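Local coordinates for protein TetR-like transcriptional regulator (Rhodococcus, PDB 3F1B) that probably binds operator DNA through an N-terminal helix-turn-helix domain and regulates transcription, as members of the TetR family do, at residues M19-V24 with I66-L71; G97-V102 with E166-R171; V14-M19 with L53-K58. One frame throughout, in Å; residues are numbered along the deposited sequence.

Interaction 1 of 3, residues M19-V24 with I66-L71; sequences MLDAAV and IQREGL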
HETATM    1  N   MSE A  19      22.177   5.074  14.812  1.00 61.10           N
HETATM    2  CA  MSE A  19      20.867   5.529  15.283  1.00 58.87           C
HETATM    3  C   MSE A  19      19.787   5.245  14.257  1.00 57.15           C
HETATM    4  O   MSE A  19      18.675   4.937  14.610  1.00 57.35           O
HETATM    5  CB  MSE A  19      20.883   7.034  15.541  1.00 58.45           C
HETATM    6  CG  MSE A  19      21.407   7.415  16.892  1.00 61.98           C
HETATM    7 SE   MSE A  19      21.764   9.337  17.096  0.75 66.79          SE
HETATM    8  CE  MSE A  19      21.811   9.360  19.038  1.00 69.54           C
ATOM      9  N   LEU A  20      20.114   5.394  12.990  1.00 55.27           N
ATOM     10  CA  LEU A  20      19.170   5.183  11.923  1.00 54.28           C
ATOM     11  C   LEU A  20      18.886   3.688  11.689  1.00 54.32           C
ATOM     12  O   LEU A  20      17.735   3.293  11.434  1.00 53.04           O
ATOM     13  CB  LEU A  20      19.618   5.938  10.657  1.00 54.15           C
ATOM     14  CG  LEU A  20      19.544   7.495  10.736  1.00 51.84           C
ATOM     15  CD1 LEU A  20      20.297   8.161   9.607  1.00 53.71           C
ATOM     16  CD2 LEU A  20      18.148   8.087  10.780  1.00 52.91           C
ATOM     17  N   ASP A  21      19.911   2.851  11.844  1.00 54.16           N
ATOM     18  CA  ASP A  21      19.729   1.398  11.752  1.00 53.89           C
ATOM     19  C   ASP A  21      18.789   0.877  12.823  1.00 54.06           C
ATOM     20  O   ASP A  21      17.996  -0.043  12.605  1.00 53.76           O
ATOM     21  CB  ASP A  21      21.072   0.687  11.932  1.00 54.06           C
ATOM     22  CG  ASP A  21      21.981   0.860  10.753  1.00 54.61           C
ATOM     23  OD1 ASP A  21      23.133   0.417  10.818  1.00 56.49           O
ATOM     24  OD2 ASP A  21      21.552   1.444   9.742  1.00 59.15           O
ATOM     25  N   ALA A  22      18.917   1.444  14.009  1.00 54.18           N
ATOM     26  CA  ALA A  22      18.112   1.024  15.147  1.00 54.36           C
ATOM     27  C   ALA A  22      16.669   1.535  15.034  1.00 54.70           C
ATOM     28  O   ALA A  22      15.741   0.900  15.525  1.00 54.53           O
ATOM     29  CB  ALA A  22      18.742   1.546  16.417  1.00 54.89           C
ATOM     30  N   ALA A  23      16.505   2.706  14.410  1.00 54.42           N
ATOM     31  CA  ALA A  23      15.202   3.332  14.223  1.00 54.00           C
ATOM     32  C   ALA A  23      14.470   2.518  13.198  1.00 54.50           C
ATOM     33  O   ALA A  23      13.254   2.322  13.321  1.00 55.06           O
ATOM     34  CB  ALA A  23      15.355   4.749  13.722  1.00 52.76           C
ATOM     35  N   VAL A  24      15.205   2.063  12.189  1.00 54.36           N
ATOM     36  CA  VAL A  24      14.613   1.286  11.131  1.00 56.06           C
ATOM     37  C   VAL A  24      13.989   0.016  11.735  1.00 56.73           C
ATOM     38  O   VAL A  24      12.780  -0.246  11.550  1.00 56.54           O
ATOM     39  CB  VAL A  24      15.606   1.015   9.975  1.00 55.87           C
ATOM     40  CG1 VAL A  24      15.049   0.013   9.002  1.00 57.34           C
ATOM     41  CG2 VAL A  24      15.798   2.259   9.199  1.00 57.46           C
ATOM     42  N   ILE A  66      13.367   7.829   6.937  1.00 42.57           N
ATOM     43  CA  ILE A  66      12.665   7.698   5.672  1.00 43.56           C
ATOM     44  C   ILE A  66      13.521   8.245   4.536  1.00 43.91           C
ATOM     45  O   ILE A  66      13.632   7.646   3.472  1.00 43.62           O
ATOM     46  CB  ILE A  66      11.233   8.369   5.697  1.00 43.98           C
ATOM     47  CG1 ILE A  66      10.267   7.480   6.471  1.00 44.64           C
ATOM     48  CG2 ILE A  66      10.694   8.646   4.278  1.00 41.28           C
ATOM     49  CD1 ILE A  66       9.507   6.516   5.620  1.00 47.22           C
ATOM     50  N   GLN A  67      14.106   9.402   4.764  1.00 44.57           N
ATOM     51  CA  GLN A  67      15.053   9.971   3.813  1.00 45.74           C
ATOM     52  C   GLN A  67      16.171   8.971   3.417  1.00 45.13           C
ATOM     53  O   GLN A  67      16.418   8.775   2.228  1.00 45.94           O
ATOM     54  CB  GLN A  67      15.664  11.217   4.452  1.00 46.73           C
ATOM     55  CG  GLN A  67      14.866  12.468   4.207  1.00 50.89           C
ATOM     56  CD  GLN A  67      15.136  13.029   2.806  1.00 54.57           C
ATOM     57  OE1 GLN A  67      14.206  13.297   2.047  1.00 55.68           O
ATOM     58  NE2 GLN A  67      16.417  13.186   2.463  1.00 54.23           N
ATOM     59  N   ARG A  68      16.840   8.362   4.410  1.00 43.76           N
ATOM     60  CA  ARG A  68      17.938   7.459   4.178  1.00 42.72           C
ATOM     61  C   ARG A  68      17.523   6.161   3.455  1.00 43.52           C
ATOM     62  O   ARG A  68      18.159   5.771   2.464  1.00 44.66           O
ATOM     63  CB  ARG A  68      18.661   7.110   5.478  1.00 42.14           C
ATOM     64  CG  ARG A  68      19.991   6.370   5.179  1.00 42.53           C
ATOM     65  CD  ARG A  68      20.757   5.925   6.401  1.00 41.80           C
ATOM     66  NE  ARG A  68      20.075   4.781   6.974  1.00 41.10           N
ATOM     67  CZ  ARG A  68      20.569   3.968   7.903  1.00 42.27           C
ATOM     68  NH1 ARG A  68      21.816   4.139   8.415  1.00 39.30           N
ATOM     69  NH2 ARG A  68      19.797   2.956   8.309  1.00 37.60           N
ATOM     70  N   GLU A  69      16.509   5.454   3.946  1.00 41.79           N
ATOM     71  CA  GLU A  69      16.059   4.261   3.231  1.00 42.08           C
ATOM     72  C   GLU A  69      15.530   4.578   1.793  1.00 42.40           C
ATOM     73  O   GLU A  69      15.799   3.825   0.845  1.00 42.73           O
ATOM     74  CB  GLU A  69      15.030   3.502   4.078  1.00 42.26           C
ATOM     75  CG  GLU A  69      15.539   3.242   5.528  1.00 42.53           C
ATOM     76  CD  GLU A  69      16.973   2.695   5.571  1.00 43.81           C
ATOM     77  OE1 GLU A  69      17.398   2.000   4.641  1.00 44.67           O
ATOM     78  OE2 GLU A  69      17.706   2.945   6.546  1.00 49.28           O
ATOM     79  N   GLY A  70      14.853   5.721   1.622  1.00 41.45           N
ATOM     80  CA  GLY A  70      14.441   6.196   0.282  1.00 41.63           C
ATOM     81  C   GLY A  70      15.621   6.322  -0.676  1.00 41.95           C
ATOM     82  O   GLY A  70      15.523   5.974  -1.841  1.00 41.74           O
ATOM     83  N   LEU A  71      16.740   6.823  -0.164  1.00 42.21           N
ATOM     84  CA  LEU A  71      17.955   6.954  -0.937  1.00 43.18           C
ATOM     85  C   LEU A  71      18.490   5.608  -1.383  1.00 43.20           C
ATOM     86  O   LEU A  71      18.935   5.489  -2.522  1.00 44.19           O
ATOM     87  CB  LEU A  71      19.041   7.645  -0.124  1.00 42.56           C
ATOM     88  CG  LEU A  71      19.365   9.099  -0.359  1.00 45.28           C
ATOM     89  CD1 LEU A  71      20.040   9.703   0.930  1.00 44.49           C
ATOM     90  CD2 LEU A  71      20.260   9.191  -1.575  1.00 45.12           C
TER
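R68 and D21 meet in a salt bridge that spans helices 12-30 and 58-77 where their short segments run at right angles, axes 10.7 Å apart. The guanidinium turns one edge to the carboxylate, the two planes 49° apart. R68 NH2 gives D21 OD2 the shorter bond, 2.7 Å, nearly along the C-O axis; a weak bond of 3.0 Å from R68 NH1 reaches the same D21 OD2. Along the adjoining edge, NE and NH2 of R68 both donate to OE2 of its neighbour E69, from 3.0 Å and 2.7 Å. All three guanidinium nitrogens thus have a carboxylate acceptor, and E69 OE1 pairs with R72. The whole forms a salt-bridge network at the junction of the DNA-binding domain with helix 58-77, which in TetR-type repressors links that domain to the regulatory core. L20 covers one guanidinium face, its CB lying over the centre of the group, 3.5 Å from R68 CZ. CG of R68 stands anti to the backbone N (chi1 -169°), and a bend at chi3 swings the head group across this leucine. A leucine in place of R68 would probably leave the D21 carboxylate without its cationic mate and E69 OE2 without both these donors. Beside the charges, V24 CG2 packs 3.3 Å from E69 OE2, and V24 and L20 also touch C65 and A64 respectively on helix 58-77.

Interaction 2 of 3, residues G97-V102 with E166-R171; sequences GFLGFV and EAVADR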
ATOM      1  N   GLY A  97      16.830  -4.587  -9.624  1.00 46.52           N
ATOM      2  CA  GLY A  97      17.407  -3.761  -8.561  1.00 45.90           C
ATOM      3  C   GLY A  97      16.450  -3.529  -7.379  1.00 46.84           C
ATOM      4  O   GLY A  97      16.799  -3.809  -6.220  1.00 47.41           O
ATOM      5  N   PHE A  98      15.237  -3.056  -7.686  1.00 45.48           N
ATOM      6  CA  PHE A  98      14.135  -2.953  -6.720  1.00 44.97           C
ATOM      7  C   PHE A  98      13.937  -4.228  -5.930  1.00 44.38           C
ATOM      8  O   PHE A  98      13.876  -4.192  -4.684  1.00 44.25           O
ATOM      9  CB  PHE A  98      12.838  -2.609  -7.471  1.00 44.82           C
ATOM     10  CG  PHE A  98      11.592  -2.790  -6.686  1.00 45.36           C
ATOM     11  CD1 PHE A  98      11.480  -2.305  -5.391  1.00 46.89           C
ATOM     12  CD2 PHE A  98      10.486  -3.355  -7.279  1.00 45.87           C
ATOM     13  CE1 PHE A  98      10.326  -2.446  -4.696  1.00 48.25           C
ATOM     14  CE2 PHE A  98       9.317  -3.492  -6.597  1.00 43.23           C
ATOM     15  CZ  PHE A  98       9.221  -3.038  -5.316  1.00 47.53           C
ATOM     16  N   LEU A  99      13.766  -5.340  -6.637  1.00 43.49           N
ATOM     17  CA  LEU A  99      13.472  -6.577  -5.955  1.00 44.04           C
ATOM     18  C   LEU A  99      14.653  -7.155  -5.148  1.00 44.95           C
ATOM     19  O   LEU A  99      14.435  -7.749  -4.072  1.00 45.15           O
ATOM     20  CB  LEU A  99      12.914  -7.604  -6.912  1.00 43.48           C
ATOM     21  CG  LEU A  99      11.485  -7.340  -7.367  1.00 43.40           C
ATOM     22  CD1 LEU A  99      11.229  -8.361  -8.464  1.00 41.99           C
ATOM     23  CD2 LEU A  99      10.428  -7.432  -6.201  1.00 37.59           C
ATOM     24  N   GLY A 100      15.880  -6.974  -5.648  1.00 45.72           N
ATOM     25  CA  GLY A 100      17.109  -7.382  -4.919  1.00 46.48           C
ATOM     26  C   GLY A 100      17.294  -6.551  -3.651  1.00 47.26           C
ATOM     27  O   GLY A 100      17.688  -7.076  -2.588  1.00 48.16           O
ATOM     28  N   PHE A 101      16.961  -5.264  -3.730  1.00 46.88           N
ATOM     29  CA  PHE A 101      17.029  -4.391  -2.554  1.00 46.86           C
ATOM     30  C   PHE A 101      16.029  -4.788  -1.422  1.00 46.58           C
ATOM     31  O   PHE A 101      16.337  -4.755  -0.223  1.00 47.37           O
ATOM     32  CB  PHE A 101      16.764  -2.963  -2.978  1.00 46.62           C
ATOM     33  CG  PHE A 101      16.456  -2.037  -1.823  1.00 47.90           C
ATOM     34  CD1 PHE A 101      17.488  -1.405  -1.130  1.00 47.44           C
ATOM     35  CD2 PHE A 101      15.139  -1.799  -1.425  1.00 44.79           C
ATOM     36  CE1 PHE A 101      17.198  -0.553  -0.072  1.00 44.25           C
ATOM     37  CE2 PHE A 101      14.869  -0.932  -0.340  1.00 44.16           C
ATOM     38  CZ  PHE A 101      15.907  -0.327   0.316  1.00 40.31           C
ATOM     39  N   VAL A 102      14.826  -5.145  -1.814  1.00 44.76           N
ATOM     40  CA  VAL A 102      13.791  -5.498  -0.876  1.00 43.44           C
ATOM     41  C   VAL A 102      14.234  -6.803  -0.178  1.00 43.14           C
ATOM     42  O   VAL A 102      14.106  -6.967   1.028  1.00 42.97           O
ATOM     43  CB  VAL A 102      12.494  -5.670  -1.670  1.00 43.13           C
ATOM     44  CG1 VAL A 102      11.566  -6.645  -0.995  1.00 42.61           C
ATOM     45  CG2 VAL A 102      11.852  -4.298  -1.928  1.00 43.04           C
ATOM     46  N   GLU A 166       4.687  -3.674  -5.975  1.00 42.25           N
ATOM     47  CA  GLU A 166       4.654  -3.365  -4.545  1.00 41.10           C
ATOM     48  C   GLU A 166       4.214  -4.568  -3.802  1.00 41.10           C
ATOM     49  O   GLU A 166       4.872  -4.936  -2.844  1.00 42.42           O
ATOM     50  CB  GLU A 166       3.679  -2.251  -4.260  1.00 41.09           C
ATOM     51  CG  GLU A 166       4.230  -0.913  -4.656  1.00 41.04           C
ATOM     52  CD  GLU A 166       3.204   0.181  -4.517  1.00 42.48           C
ATOM     53  OE1 GLU A 166       2.076   0.052  -5.031  1.00 49.32           O
ATOM     54  OE2 GLU A 166       3.510   1.194  -3.928  1.00 38.95           O
ATOM     55  N   ALA A 167       3.139  -5.224  -4.248  1.00 39.31           N
ATOM     56  CA  ALA A 167       2.636  -6.351  -3.480  1.00 38.61           C
ATOM     57  C   ALA A 167       3.586  -7.536  -3.575  1.00 38.66           C
ATOM     58  O   ALA A 167       3.693  -8.322  -2.650  1.00 37.49           O
ATOM     59  CB  ALA A 167       1.240  -6.758  -3.955  1.00 38.84           C
ATOM     60  N   VAL A 168       4.278  -7.662  -4.698  1.00 39.70           N
ATOM     61  CA  VAL A 168       5.179  -8.797  -4.932  1.00 40.78           C
ATOM     62  C   VAL A 168       6.476  -8.596  -4.100  1.00 41.63           C
ATOM     63  O   VAL A 168       6.932  -9.519  -3.429  1.00 41.42           O
ATOM     64  CB  VAL A 168       5.450  -9.001  -6.464  1.00 41.90           C
ATOM     65  CG1 VAL A 168       6.692  -9.855  -6.707  1.00 41.14           C
ATOM     66  CG2 VAL A 168       4.233  -9.688  -7.137  1.00 39.50           C
ATOM     67  N   ALA A 169       7.006  -7.376  -4.142  1.00 42.36           N
ATOM     68  CA  ALA A 169       8.062  -6.940  -3.282  1.00 43.29           C
ATOM     69  C   ALA A 169       7.778  -7.401  -1.861  1.00 44.05           C
ATOM     70  O   ALA A 169       8.650  -8.010  -1.254  1.00 44.40           O
ATOM     71  CB  ALA A 169       8.209  -5.434  -3.348  1.00 41.84           C
ATOM     72  N   ASP A 170       6.580  -7.157  -1.339  1.00 44.79           N
ATOM     73  CA  ASP A 170       6.184  -7.664   0.018  1.00 46.24           C
ATOM     74  C   ASP A 170       6.497  -9.125   0.232  1.00 45.10           C
ATOM     75  O   ASP A 170       7.033  -9.511   1.237  1.00 45.81           O
ATOM     76  CB  ASP A 170       4.673  -7.551   0.240  1.00 46.91           C
ATOM     77  CG  ASP A 170       4.300  -6.572   1.327  1.00 52.92           C
ATOM     78  OD1 ASP A 170       5.221  -5.953   1.924  1.00 56.05           O
ATOM     79  OD2 ASP A 170       3.062  -6.418   1.594  1.00 59.31           O
ATOM     80  N   ARG A 171       6.118  -9.953  -0.719  1.00 45.21           N
ATOM     81  CA  ARG A 171       6.401 -11.365  -0.623  1.00 44.76           C
ATOM     82  C   ARG A 171       7.901 -11.679  -0.823  1.00 43.74           C
ATOM     83  O   ARG A 171       8.411 -12.577  -0.178  1.00 43.99           O
ATOM     84  CB  ARG A 171       5.536 -12.146  -1.614  1.00 45.13           C
ATOM     85  CG  ARG A 171       4.060 -12.081  -1.301  1.00 47.63           C
ATOM     86  CD  ARG A 171       3.677 -12.929  -0.108  1.00 50.06           C
ATOM     87  NE  ARG A 171       2.456 -12.397   0.509  1.00 53.72           N
ATOM     88  CZ  ARG A 171       1.275 -13.030   0.595  1.00 54.70           C
ATOM     89  NH1 ARG A 171       1.084 -14.270   0.115  1.00 52.78           N
ATOM     90  NH2 ARG A 171       0.265 -12.409   1.186  1.00 55.24           N
TER
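Segments 97-102 and 166-171, on helices 87-104 and 153-173, run 36° apart with their axes 9.5 Å from each other, the backbones coming nearest at L99 and A169, whose CA atoms are 6.0 Å apart. A169 is the small residue on which three larger side chains converge. The far end of the F98 ring reaches its methyl obliquely, CZ standing 3.3 Å from A169 CB, with CE1 and CE2 about equally distant behind it. L99 uses one branch: CD2 lies 3.8 Å from A169 CA and more loosely by V168 CG1. V102 uses both branches, CG2 beside the alanine methyl and CG1, placed anti to the backbone N (chi1 152°), 3.2 Å from A169 O. W109 of helix 106-115 packs on F98 edge-to-face and touches V102 and A169 as well, while L99 continues onto A182 and A183 of helix 179-196. Helix 153-173 also meets the second subunit, where R171 forms a salt bridge with D131 of that chain. With apolar side chains carrying the contact, its hold probably comes mainly from apolar burial, and the small A169 side chain is consistent with the close approach of the backbones.

Interaction 3 of 3, residues V14-M19 with L53-K58; sequences VREQQM and LYYGSK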
ATOM      1  N   VAL A  14      28.838   7.979  11.603  1.00 84.01           N
ATOM      2  CA  VAL A  14      28.962   6.707  12.314  1.00 82.91           C
ATOM      3  C   VAL A  14      28.008   6.578  13.501  1.00 82.12           C
ATOM      4  O   VAL A  14      27.417   5.511  13.698  1.00 82.31           O
ATOM      5  CB  VAL A  14      30.409   6.433  12.768  1.00 83.03           C
ATOM      6  CG1 VAL A  14      30.853   7.435  13.822  1.00 82.97           C
ATOM      7  CG2 VAL A  14      30.537   5.008  13.279  1.00 83.01           C
ATOM      8  N   ARG A  15      27.867   7.645  14.293  1.00 80.72           N
ATOM      9  CA  ARG A  15      26.870   7.664  15.352  1.00 79.06           C
ATOM     10  C   ARG A  15      25.487   7.688  14.682  1.00 77.86           C
ATOM     11  O   ARG A  15      24.600   6.906  15.042  1.00 77.22           O
ATOM     12  CB  ARG A  15      27.085   8.864  16.271  1.00 79.32           C
ATOM     13  CG  ARG A  15      26.743   8.602  17.745  1.00 79.87           C
ATOM     14  CD  ARG A  15      27.392   7.301  18.285  1.00 81.97           C
ATOM     15  NE  ARG A  15      27.541   7.285  19.751  1.00 82.45           N
ATOM     16  CZ  ARG A  15      28.679   7.500  20.426  1.00 82.61           C
ATOM     17  NH1 ARG A  15      29.817   7.758  19.790  1.00 82.04           N
ATOM     18  NH2 ARG A  15      28.678   7.458  21.755  1.00 82.57           N
ATOM     19  N   GLU A  16      25.352   8.587  13.702  1.00 76.30           N
ATOM     20  CA  GLU A  16      24.262   8.656  12.715  1.00 74.83           C
ATOM     21  C   GLU A  16      23.743   7.296  12.248  1.00 72.98           C
ATOM     22  O   GLU A  16      22.598   6.926  12.517  1.00 71.57           O
ATOM     23  CB  GLU A  16      24.803   9.367  11.471  1.00 75.77           C
ATOM     24  CG  GLU A  16      23.784   9.733  10.406  1.00 78.51           C
ATOM     25  CD  GLU A  16      23.309  11.169  10.581  1.00 83.86           C
ATOM     26  OE1 GLU A  16      22.490  11.409  11.517  1.00 85.36           O
ATOM     27  OE2 GLU A  16      23.778  12.052   9.803  1.00 84.48           O
ATOM     28  N   GLN A  17      24.607   6.569  11.544  1.00 71.07           N
ATOM     29  CA  GLN A  17      24.244   5.299  10.954  1.00 69.93           C
ATOM     30  C   GLN A  17      23.796   4.290  12.001  1.00 68.75           C
ATOM     31  O   GLN A  17      22.909   3.473  11.719  1.00 69.26           O
ATOM     32  CB  GLN A  17      25.347   4.757  10.038  1.00 69.82           C
ATOM     33  CG  GLN A  17      25.447   3.231   9.911  1.00 71.31           C
ATOM     34  CD  GLN A  17      26.621   2.651  10.719  1.00 75.18           C
ATOM     35  OE1 GLN A  17      27.567   2.117  10.147  1.00 76.14           O
ATOM     36  NE2 GLN A  17      26.576   2.787  12.048  1.00 76.64           N
ATOM     37  N   GLN A  18      24.353   4.364  13.208  1.00 66.50           N
ATOM     38  CA  GLN A  18      23.914   3.461  14.264  1.00 64.47           C
ATOM     39  C   GLN A  18      22.507   3.782  14.756  1.00 63.37           C
ATOM     40  O   GLN A  18      21.729   2.864  15.070  1.00 63.89           O
ATOM     41  CB  GLN A  18      24.863   3.519  15.422  1.00 64.35           C
ATOM     42  CG  GLN A  18      26.063   2.688  15.246  1.00 65.32           C
ATOM     43  CD  GLN A  18      26.979   2.805  16.441  1.00 68.65           C
ATOM     44  OE1 GLN A  18      26.562   3.270  17.513  1.00 70.59           O
ATOM     45  NE2 GLN A  18      28.232   2.403  16.270  1.00 67.25           N
HETATM   46  N   MSE A  19      22.177   5.074  14.812  1.00 61.10           N
HETATM   47  CA  MSE A  19      20.867   5.529  15.283  1.00 58.87           C
HETATM   48  C   MSE A  19      19.787   5.245  14.257  1.00 57.15           C
HETATM   49  O   MSE A  19      18.675   4.937  14.610  1.00 57.35           O
HETATM   50  CB  MSE A  19      20.883   7.034  15.541  1.00 58.45           C
HETATM   51  CG  MSE A  19      21.407   7.415  16.892  1.00 61.98           C
HETATM   52 SE   MSE A  19      21.764   9.337  17.096  0.75 66.79          SE
HETATM   53  CE  MSE A  19      21.811   9.360  19.038  1.00 69.54           C
ATOM     54  N   LEU A  53      19.287  14.983  21.165  1.00 51.43           N
ATOM     55  CA  LEU A  53      20.275  15.952  20.672  1.00 51.85           C
ATOM     56  C   LEU A  53      20.587  15.775  19.167  1.00 52.00           C
ATOM     57  O   LEU A  53      21.189  16.650  18.568  1.00 51.57           O
ATOM     58  CB  LEU A  53      21.577  15.978  21.530  1.00 51.66           C
ATOM     59  CG  LEU A  53      21.524  16.365  23.013  1.00 49.79           C
ATOM     60  CD1 LEU A  53      22.859  16.184  23.653  1.00 49.26           C
ATOM     61  CD2 LEU A  53      21.066  17.796  23.175  1.00 50.05           C
ATOM     62  N   TYR A  54      20.180  14.652  18.574  1.00 52.67           N
ATOM     63  CA  TYR A  54      20.341  14.456  17.136  1.00 54.10           C
ATOM     64  C   TYR A  54      19.008  14.605  16.464  1.00 55.60           C
ATOM     65  O   TYR A  54      18.928  15.216  15.395  1.00 56.50           O
ATOM     66  CB  TYR A  54      20.975  13.104  16.750  1.00 53.40           C
ATOM     67  CG  TYR A  54      22.426  13.031  17.077  1.00 53.86           C
ATOM     68  CD1 TYR A  54      23.411  13.296  16.115  1.00 54.03           C
ATOM     69  CD2 TYR A  54      22.837  12.742  18.389  1.00 56.89           C
ATOM     70  CE1 TYR A  54      24.795  13.253  16.466  1.00 53.76           C
ATOM     71  CE2 TYR A  54      24.200  12.710  18.762  1.00 55.16           C
ATOM     72  CZ  TYR A  54      25.168  12.946  17.810  1.00 55.30           C
ATOM     73  OH  TYR A  54      26.482  12.873  18.239  1.00 56.06           O
ATOM     74  N   TYR A  55      17.952  14.065  17.068  1.00 56.73           N
ATOM     75  CA  TYR A  55      16.660  14.088  16.392  1.00 57.75           C
ATOM     76  C   TYR A  55      15.597  14.968  17.012  1.00 58.70           C
ATOM     77  O   TYR A  55      15.043  15.847  16.321  1.00 59.65           O
ATOM     78  CB  TYR A  55      16.190  12.682  15.987  1.00 58.13           C
ATOM     79  CG  TYR A  55      17.169  12.137  14.982  1.00 58.41           C
ATOM     80  CD1 TYR A  55      17.131  12.578  13.640  1.00 60.12           C
ATOM     81  CD2 TYR A  55      18.207  11.285  15.381  1.00 58.45           C
ATOM     82  CE1 TYR A  55      18.074  12.150  12.711  1.00 58.03           C
ATOM     83  CE2 TYR A  55      19.168  10.853  14.454  1.00 59.81           C
ATOM     84  CZ  TYR A  55      19.072  11.279  13.115  1.00 59.74           C
ATOM     85  OH  TYR A  55      19.991  10.834  12.183  1.00 64.94           O
ATOM     86  N   GLY A  56      15.318  14.815  18.292  1.00 58.43           N
ATOM     87  CA  GLY A  56      14.517  15.876  18.889  1.00 58.00           C
ATOM     88  C   GLY A  56      13.047  15.547  18.938  1.00 57.80           C
ATOM     89  O   GLY A  56      12.346  16.050  19.823  1.00 58.09           O
ATOM     90  N   SER A  57      12.587  14.703  18.003  1.00 56.88           N
ATOM     91  CA  SER A  57      11.268  14.100  18.090  1.00 55.80           C
ATOM     92  C   SER A  57      11.224  12.817  17.290  1.00 55.48           C
ATOM     93  O   SER A  57      12.032  12.615  16.367  1.00 55.75           O
ATOM     94  CB  SER A  57      10.218  15.050  17.551  1.00 56.01           C
ATOM     95  OG  SER A  57      10.359  15.118  16.160  1.00 55.01           O
ATOM     96  N   LYS A  58      10.241  11.977  17.622  1.00 54.19           N
ATOM     97  CA  LYS A  58      10.031  10.680  16.971  1.00 52.83           C
ATOM     98  C   LYS A  58       9.873  10.815  15.476  1.00 52.41           C
ATOM     99  O   LYS A  58      10.451  10.035  14.729  1.00 53.04           O
ATOM    100  CB  LYS A  58       8.822   9.942  17.549  1.00 52.47           C
ATOM    101  CG  LYS A  58       8.787   8.464  17.222  1.00 50.68           C
ATOM    102  CD  LYS A  58       7.380   7.951  16.926  1.00 51.31           C
ATOM    103  CE  LYS A  58       6.435   7.900  18.137  1.00 51.80           C
ATOM    104  NZ  LYS A  58       5.060   7.316  17.794  1.00 51.89           N
TER
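M19, a selenomethionine, packs against both Y54 and Y55 and makes the closely packed part of this contact. CG lies anti to the carbonyl carbon (chi1 -84°), and the chain runs on extended, which brings SE to both rings and CE to Y54. The selenium sits 4.2 Å from the centroid of the Y54 ring, 32° off its normal, and CE touches Y54 CD2 at 3.6 Å. Toward Y55 the same selenium comes to the ring edge, 4.0 Å from CE2. Both are Met-aromatic contacts, turned differently: oblique to one ring, near the plane of the other. About one turn earlier on the helix, E16 bends at chi2 and brings OE1 to within 2.6 Å of Y55 OH, which donates a weak hydrogen bond; carboxylate and ring planes lie 45° apart. The stronger partner of this glutamate is R12, which forms a salt bridge with OE2.

The outer side is looser. Y54 is exposed, and its hydroxyl meets the R15 side chain only at 4.3 Å from CG, the arginine's end leading away. Beyond Y55 the chain turns into helix 58-77. M19 also packs on M50 and L51 of helix 48-54, the second helix of the predicted helix-turn-helix, and Y55 lies on L61 and A64 of helix 58-77 and on L20, filling the angle among helices 12-30, 48-54 and 58-77.

How the interactions relate
Interactions 1 and 3 share helix 12-30, M19 lying in both ranges but making contact only in interaction 3; their centres are about 10 Å apart, and they touch where L20 CD2 packs against Y55 OH. Together they join this helix to helices 48-54 and 58-77 in the DNA-binding half. Interaction 1 is buried yet strongly charged, whereas interaction 3 is a surface contact in which selenium and aromatic rings carry most of the packing. Interaction 2 is buried and apolar, within the C-terminal domain near the second subunit, its centre about 27 Å from that of interaction 3. Helix 58-77 leads toward it: E69 O packs against F101 CZ, so interactions 1 and 2 also touch.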